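Local coordinates for protein 7,8-dihydro-6-hydroxymethylpterin pyrophosphokinase-dihydropteroate synthase (Plasmodium falciparum, PDB 6JWS) that probably catalyses two steps of folate biosynthesis, pyrophosphorylation of 6-hydroxymethyl-7,8-dihydropterin by ATP and condensation of the product with 4-aminobenzoate to 7,8-dihydropteroate, at residues 393-398 and 453-458; 400-403 and 408-411. The protein carries 1 engineered substitution. All blocks are in the same frame, centred on the assembly; numbering follows the deposited sequence.

Overall arrangement
Both contacts lie in the TIM-barrel synthase domain, and their centres are about 10 Å apart. Interaction 1 packs strand 390-396 and the start of helix 397-402 against helix 448-464. Interaction 2 packs residues 400-403, from the later part of helix 397-402 onward, against the loop that leads into helix 411-424. The two also touch directly: Val397 CG1 lies 3.9 Å from Val409 CG1, and Leu458 CD2 lies 3.8 Å from Pro411 C. Both contacts stand back from the bound ligand. The side chain of Leu395 is about 11 Å from bound pteroic acid. That of Asp400 is about 14 Å from the same ligand and about 11 Å from a magnesium ion.

Interaction 1: residues 393-398 and 453-458; sequences GILNVN and VPVLQL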
ATOM      1  N   GLY B 393      -9.468  -3.062 -20.944  1.00 10.74           N
ATOM      2  CA  GLY B 393     -10.263  -1.919 -21.392  1.00 10.57           C
ATOM      3  C   GLY B 393     -11.644  -2.361 -21.879  1.00 10.82           C
ATOM      4  O   GLY B 393     -11.776  -3.410 -22.511  1.00  9.97           O
ATOM      5  N   ILE B 394     -12.669  -1.578 -21.530  1.00 11.55           N
ATOM      6  CA  ILE B 394     -14.057  -1.989 -21.711  1.00 12.86           C
ATOM      7  C   ILE B 394     -14.587  -1.397 -23.019  1.00 14.32           C
ATOM      8  O   ILE B 394     -14.503  -0.194 -23.233  1.00 13.47           O
ATOM      9  CB  ILE B 394     -14.938  -1.522 -20.531  1.00 11.95           C
ATOM     10  CG1 ILE B 394     -14.579  -2.185 -19.204  1.00 11.52           C
ATOM     11  CG2 ILE B 394     -16.422  -1.703 -20.847  1.00 12.62           C
ATOM     12  CD1 ILE B 394     -15.132  -1.445 -17.997  1.00 10.68           C
ATOM     13  N   LEU B 395     -15.149  -2.249 -23.883  1.00 16.44           N
ATOM     14  CA  LEU B 395     -15.911  -1.769 -25.026  1.00 17.75           C
ATOM     15  C   LEU B 395     -17.316  -2.362 -24.975  1.00 17.51           C
ATOM     16  O   LEU B 395     -17.519  -3.507 -25.342  1.00 16.15           O
ATOM     17  CB  LEU B 395     -15.220  -2.145 -26.340  1.00 19.03           C
ATOM     18  CG  LEU B 395     -15.969  -1.650 -27.579  1.00 22.82           C
ATOM     19  CD1 LEU B 395     -15.838  -0.141 -27.720  1.00 26.00           C
ATOM     20  CD2 LEU B 395     -15.459  -2.331 -28.837  1.00 24.74           C
ATOM     21  N   ASN B 396     -18.270  -1.572 -24.500  1.00 19.23           N
ATOM     22  CA  ASN B 396     -19.667  -1.961 -24.490  1.00 22.58           C
ATOM     23  C   ASN B 396     -20.334  -1.331 -25.711  1.00 21.87           C
ATOM     24  O   ASN B 396     -20.497  -0.115 -25.769  1.00 18.68           O
ATOM     25  CB  ASN B 396     -20.360  -1.512 -23.201  1.00 27.57           C
ATOM     26  CG  ASN B 396     -21.856  -1.767 -23.202  1.00 33.20           C
ATOM     27  OD1 ASN B 396     -22.344  -2.677 -23.861  1.00 36.44           O
ATOM     28  ND2 ASN B 396     -22.595  -0.991 -22.427  1.00 41.83           N
ATOM     29  N   VAL B 397     -20.696  -2.172 -26.685  1.00 21.82           N
ATOM     30  CA  VAL B 397     -21.164  -1.672 -27.967  1.00 23.61           C
ATOM     31  C   VAL B 397     -22.512  -0.960 -27.800  1.00 25.09           C
ATOM     32  O   VAL B 397     -22.686   0.149 -28.312  1.00 22.69           O
ATOM     33  CB  VAL B 397     -21.153  -2.757 -29.057  1.00 22.25           C
ATOM     34  CG1 VAL B 397     -21.726  -2.229 -30.378  1.00 21.49           C
ATOM     35  CG2 VAL B 397     -19.739  -3.295 -29.248  1.00 19.36           C
ATOM     36  N   ASN B 398     -23.415  -1.559 -27.017  1.00 27.21           N
ATOM     37  CA  ASN B 398     -24.664  -0.919 -26.637  1.00 32.90           C
ATOM     38  C   ASN B 398     -24.417   0.516 -26.175  1.00 34.94           C
ATOM     39  O   ASN B 398     -25.014   1.448 -26.717  1.00 34.25           O
ATOM     40  CB  ASN B 398     -25.372  -1.659 -25.503  1.00 41.13           C
ATOM     41  CG  ASN B 398     -26.599  -2.413 -25.958  1.00 51.00           C
ATOM     42  OD1 ASN B 398     -26.597  -3.644 -25.983  1.00 61.46           O
ATOM     43  ND2 ASN B 398     -27.652  -1.688 -26.310  1.00 51.16           N
ATOM     44  N   VAL B 453     -20.178  -9.214 -33.283  1.00 20.89           N
ATOM     45  CA  VAL B 453     -19.374  -9.903 -34.288  1.00 21.85           C
ATOM     46  C   VAL B 453     -18.869  -8.924 -35.356  1.00 22.68           C
ATOM     47  O   VAL B 453     -17.667  -8.917 -35.629  1.00 24.06           O
ATOM     48  CB  VAL B 453     -20.031 -11.183 -34.855  1.00 23.64           C
ATOM     49  CG1 VAL B 453     -19.235 -11.743 -36.029  1.00 22.49           C
ATOM     50  CG2 VAL B 453     -20.181 -12.263 -33.780  1.00 22.22           C
ATOM     51  N   PRO B 454     -19.704  -8.038 -35.970  1.00 21.87           N
ATOM     52  CA  PRO B 454     -19.199  -7.110 -36.993  1.00 23.17           C
ATOM     53  C   PRO B 454     -18.016  -6.285 -36.481  1.00 23.99           C
ATOM     54  O   PRO B 454     -17.004  -6.127 -37.181  1.00 25.03           O
ATOM     55  CB  PRO B 454     -20.417  -6.228 -37.371  1.00 21.95           C
ATOM     56  CG  PRO B 454     -21.625  -7.079 -36.982  1.00 22.00           C
ATOM     57  CD  PRO B 454     -21.161  -7.890 -35.777  1.00 21.89           C
ATOM     58  N   VAL B 455     -18.139  -5.780 -35.244  1.00 22.30           N
ATOM     59  CA  VAL B 455     -17.069  -5.005 -34.629  1.00 20.39           C
ATOM     60  C   VAL B 455     -15.790  -5.834 -34.585  1.00 21.12           C
ATOM     61  O   VAL B 455     -14.726  -5.356 -34.994  1.00 21.01           O
ATOM     62  CB  VAL B 455     -17.446  -4.511 -33.224  1.00 19.26           C
ATOM     63  CG1 VAL B 455     -16.217  -4.005 -32.484  1.00 19.41           C
ATOM     64  CG2 VAL B 455     -18.508  -3.418 -33.300  1.00 18.52           C
ATOM     65  N   LEU B 456     -15.907  -7.085 -34.120  1.00 20.68           N
ATOM     66  CA  LEU B 456     -14.719  -7.909 -33.946  1.00 21.40           C
ATOM     67  C   LEU B 456     -14.099  -8.238 -35.296  1.00 22.69           C
ATOM     68  O   LEU B 456     -12.871  -8.363 -35.370  1.00 22.34           O
ATOM     69  CB  LEU B 456     -15.055  -9.187 -33.172  1.00 20.62           C
ATOM     70  CG  LEU B 456     -15.199  -9.015 -31.660  1.00 20.25           C
ATOM     71  CD1 LEU B 456     -15.702 -10.294 -31.011  1.00 18.53           C
ATOM     72  CD2 LEU B 456     -13.887  -8.564 -31.034  1.00 19.68           C
ATOM     73  N   GLN B 457     -14.961  -8.426 -36.317  1.00 21.92           N
ATOM     74  CA  GLN B 457     -14.550  -8.705 -37.688  1.00 23.96           C
ATOM     75  C   GLN B 457     -13.771  -7.518 -38.267  1.00 22.75           C
ATOM     76  O   GLN B 457     -12.707  -7.704 -38.842  1.00 24.19           O
ATOM     77  CB  GLN B 457     -15.767  -9.052 -38.556  1.00 27.10           C
ATOM     78  CG  GLN B 457     -16.094 -10.539 -38.582  1.00 30.27           C
ATOM     79  CD  GLN B 457     -17.494 -10.860 -39.046  1.00 36.45           C
ATOM     80  OE1 GLN B 457     -18.370  -9.996 -39.150  1.00 40.92           O
ATOM     81  NE2 GLN B 457     -17.729 -12.139 -39.296  1.00 38.26           N
ATOM     82  N   LEU B 458     -14.294  -6.300 -38.104  1.00 21.40           N
ATOM     83  CA  LEU B 458     -13.624  -5.094 -38.565  1.00 23.15           C
ATOM     84  C   LEU B 458     -12.295  -4.907 -37.823  1.00 25.55           C
ATOM     85  O   LEU B 458     -11.287  -4.544 -38.435  1.00 25.60           O
ATOM     86  CB  LEU B 458     -14.578  -3.903 -38.379  1.00 23.23           C
ATOM     87  CG  LEU B 458     -14.076  -2.541 -38.876  1.00 25.99           C
ATOM     88  CD1 LEU B 458     -13.675  -2.596 -40.341  1.00 26.95           C
ATOM     89  CD2 LEU B 458     -15.121  -1.454 -38.674  1.00 24.87           C
TER
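No flat group takes part where Leu395 and Val397 meet Val455; the contact is made by methyl groups of these three residues. It belongs to the wall of the TIM barrel. Strand 390-396 is one of the parallel barrel strands, and helix 448-464 is part of the helical layer around them. Leu395, near the strand end, and Val397, the first residue of helix 397-402, both point toward helix 448-464. Val455 faces them and uses its two methyls separately. Its CG1 lies 4.1 Å from Leu395 CD2, and its CG2 lies 4.2 Å from Val397 CG2. The side chains of Leu395 and Val455 lean across each other at a slant. The extended first torsion of Leu395 (chi1 -179°) swings CG away from its own backbone N and carries the isobutyl end out to the helix. The backbones stay well apart, with Val397 CA 8.5 Å from Val455 CA. Only about 94 Å² is buried between the segments, yet all three touching residues are buried in the protein. Other parts of the barrel complete the packing. Ile431, on the neighbouring strand 428-432, touches Leu395, Val397 and Val455 alike. Helix 411-424 adds Met418 against Leu395 and Ala414 against Val455. The strand itself is held to 428-432 by backbone hydrogen bonds of Leu395 with Asp430 and Gly432. Helix 448-464 is kinked at the contact itself, where Pro454 N and Val455 N make no bond to the preceding turn. The turn that carries Val455 is bonded normally: Gln457 N donates to Val453 O at 2.8 Å.

Interaction 2: residues 400-403 and 408-411; sequences DSFS and FVEP
The loop between helix 397-402 and helix 411-424 brings Ser401 and Phe402 against Phe408, Val409 and Glu410. Ser401 is the buried centre of the contact. Its OG sits 3.3 Å from Val409 CA and 3.7 Å from Val409 CG1. The same oxygen accepts a weak hydrogen bond from Glu410 N, at 3.4 Å and bent to 141°. The first torsion of Ser401 (chi1 -79°) places OG opposite its own carbonyl carbon, facing the loop backbone. The Phe402 ring lies alongside. Ser401 CB covers one face, 3.8 Å above the plane and over the ring centre. Phe408 N is at the ring edge, in the plane. Phe402 CE1 approaches Phe408 C obliquely, and CZ meets Val409 CG2 at 4.0 Å. Leu451 of helix 448-464 touches both Phe402 and Val409, tying this apolar patch to the barrel's helical layer. The DSFS sequence just after the first barrel strand is consistent with the loop 1 region of dihydropteroate synthases. Here the contact closes a short loop at the surface, and Glu410 takes the N-cap position of helix 411-424. One water bridges the segments at their other end. It donates to Asp400 OD2 and, at 3.1 Å, to Glu410 O. Asp400 and Glu410 bring like charges into the same area, but Asp400 OD2 and Glu410 OE2 remain 6.7 Å apart. Arg413 lies near both carboxylates in long, weak ion pairs and would be expected to ease their repulsion. Asp404 adds a further acidic group close to Glu410 OE2.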
ATOM      1  N   ASP B 400     -21.703   2.417 -26.345  1.00 33.08           N
ATOM      2  CA  ASP B 400     -20.911   3.189 -27.285  1.00 34.96           C
ATOM      3  C   ASP B 400     -21.786   3.759 -28.408  1.00 35.57           C
ATOM      4  O   ASP B 400     -21.450   4.801 -28.967  1.00 37.79           O
ATOM      5  CB  ASP B 400     -19.800   2.311 -27.863  1.00 37.52           C
ATOM      6  CG  ASP B 400     -18.424   2.951 -27.869  1.00 48.86           C
ATOM      7  OD1 ASP B 400     -17.879   3.189 -26.751  1.00 52.97           O
ATOM      8  OD2 ASP B 400     -17.895   3.189 -28.992  1.00 50.27           O
ATOM      9  N   SER B 401     -22.886   3.061 -28.735  1.00 33.38           N
ATOM     10  CA  SER B 401     -23.719   3.333 -29.900  1.00 38.15           C
ATOM     11  C   SER B 401     -24.967   4.132 -29.519  1.00 40.40           C
ATOM     12  O   SER B 401     -25.326   5.070 -30.219  1.00 42.79           O
ATOM     13  CB  SER B 401     -24.101   2.044 -30.629  1.00 36.01           C
ATOM     14  OG  SER B 401     -23.036   1.580 -31.450  1.00 36.91           O
ATOM     15  N   PHE B 402     -25.621   3.758 -28.408  1.00 43.78           N
ATOM     16  CA  PHE B 402     -26.979   4.203 -28.124  1.00 46.58           C
ATOM     17  C   PHE B 402     -27.047   5.153 -26.925  1.00 53.21           C
ATOM     18  O   PHE B 402     -28.135   5.596 -26.557  1.00 51.98           O
ATOM     19  CB  PHE B 402     -27.923   3.007 -27.957  1.00 41.97           C
ATOM     20  CG  PHE B 402     -27.835   1.976 -29.054  1.00 43.72           C
ATOM     21  CD1 PHE B 402     -27.905   2.348 -30.392  1.00 45.27           C
ATOM     22  CD2 PHE B 402     -27.705   0.629 -28.755  1.00 45.09           C
ATOM     23  CE1 PHE B 402     -27.824   1.397 -31.400  1.00 42.58           C
ATOM     24  CE2 PHE B 402     -27.627  -0.324 -29.762  1.00 44.96           C
ATOM     25  CZ  PHE B 402     -27.682   0.065 -31.085  1.00 44.11           C
ATOM     26  N   SER B 403     -25.889   5.476 -26.330  1.00 57.51           N
ATOM     27  CA  SER B 403     -25.822   6.491 -25.288  1.00 58.13           C
ATOM     28  C   SER B 403     -25.974   7.886 -25.892  1.00 56.42           C
ATOM     29  O   SER B 403     -26.460   8.790 -25.221  1.00 53.96           O
ATOM     30  CB  SER B 403     -24.565   6.379 -24.471  1.00 55.29           C
ATOM     31  OG  SER B 403     -24.900   5.944 -23.164  1.00 61.07           O
ATOM     32  N   PHE B 408     -28.268   3.769 -34.493  1.00 30.73           N
ATOM     33  CA  PHE B 408     -27.414   2.908 -35.297  1.00 32.80           C
ATOM     34  C   PHE B 408     -26.134   2.533 -34.556  1.00 34.35           C
ATOM     35  O   PHE B 408     -25.539   3.350 -33.841  1.00 31.91           O
ATOM     36  CB  PHE B 408     -27.102   3.547 -36.652  1.00 34.47           C
ATOM     37  CG  PHE B 408     -28.323   3.883 -37.474  1.00 35.63           C
ATOM     38  CD1 PHE B 408     -29.200   2.888 -37.889  1.00 34.99           C
ATOM     39  CD2 PHE B 408     -28.602   5.197 -37.824  1.00 33.92           C
ATOM     40  CE1 PHE B 408     -30.318   3.201 -38.654  1.00 35.38           C
ATOM     41  CE2 PHE B 408     -29.728   5.510 -38.575  1.00 34.00           C
ATOM     42  CZ  PHE B 408     -30.581   4.510 -38.991  1.00 33.97           C
ATOM     43  N   VAL B 409     -25.725   1.276 -34.752  1.00 32.03           N
ATOM     44  CA  VAL B 409     -24.392   0.834 -34.381  1.00 30.98           C
ATOM     45  C   VAL B 409     -23.395   1.584 -35.254  1.00 32.94           C
ATOM     46  O   VAL B 409     -23.707   1.923 -36.393  1.00 36.23           O
ATOM     47  CB  VAL B 409     -24.238  -0.680 -34.585  1.00 29.66           C
ATOM     48  CG1 VAL B 409     -22.954  -1.199 -33.952  1.00 29.27           C
ATOM     49  CG2 VAL B 409     -25.454  -1.441 -34.076  1.00 29.58           C
ATOM     50  N   GLU B 410     -22.191   1.813 -34.719  1.00 34.85           N
ATOM     51  CA  GLU B 410     -21.132   2.480 -35.457  1.00 34.35           C
ATOM     52  C   GLU B 410     -19.845   1.663 -35.369  1.00 31.90           C
ATOM     53  O   GLU B 410     -18.934   2.027 -34.629  1.00 30.29           O
ATOM     54  CB  GLU B 410     -20.908   3.880 -34.878  1.00 39.57           C
ATOM     55  CG  GLU B 410     -22.008   4.870 -35.217  1.00 45.22           C
ATOM     56  CD  GLU B 410     -21.944   6.139 -34.385  1.00 53.88           C
ATOM     57  OE1 GLU B 410     -21.559   7.190 -34.951  1.00 54.35           O
ATOM     58  OE2 GLU B 410     -22.279   6.074 -33.171  1.00 58.82           O
ATOM     59  N   PRO B 411     -19.678   0.588 -36.169  1.00 30.58           N
ATOM     60  CA  PRO B 411     -18.558  -0.331 -35.978  1.00 30.93           C
ATOM     61  C   PRO B 411     -17.196   0.355 -36.089  1.00 31.15           C
ATOM     62  O   PRO B 411     -16.272   0.007 -35.358  1.00 29.97           O
ATOM     63  CB  PRO B 411     -18.740  -1.389 -37.078  1.00 30.43           C
ATOM     64  CG  PRO B 411     -20.179  -1.241 -37.502  1.00 32.67           C
ATOM     65  CD  PRO B 411     -20.507   0.231 -37.331  1.00 31.63           C
TER
HETATM   66  O   HOH W   1     -19.556   2.269 -31.641  1.00 43.05           O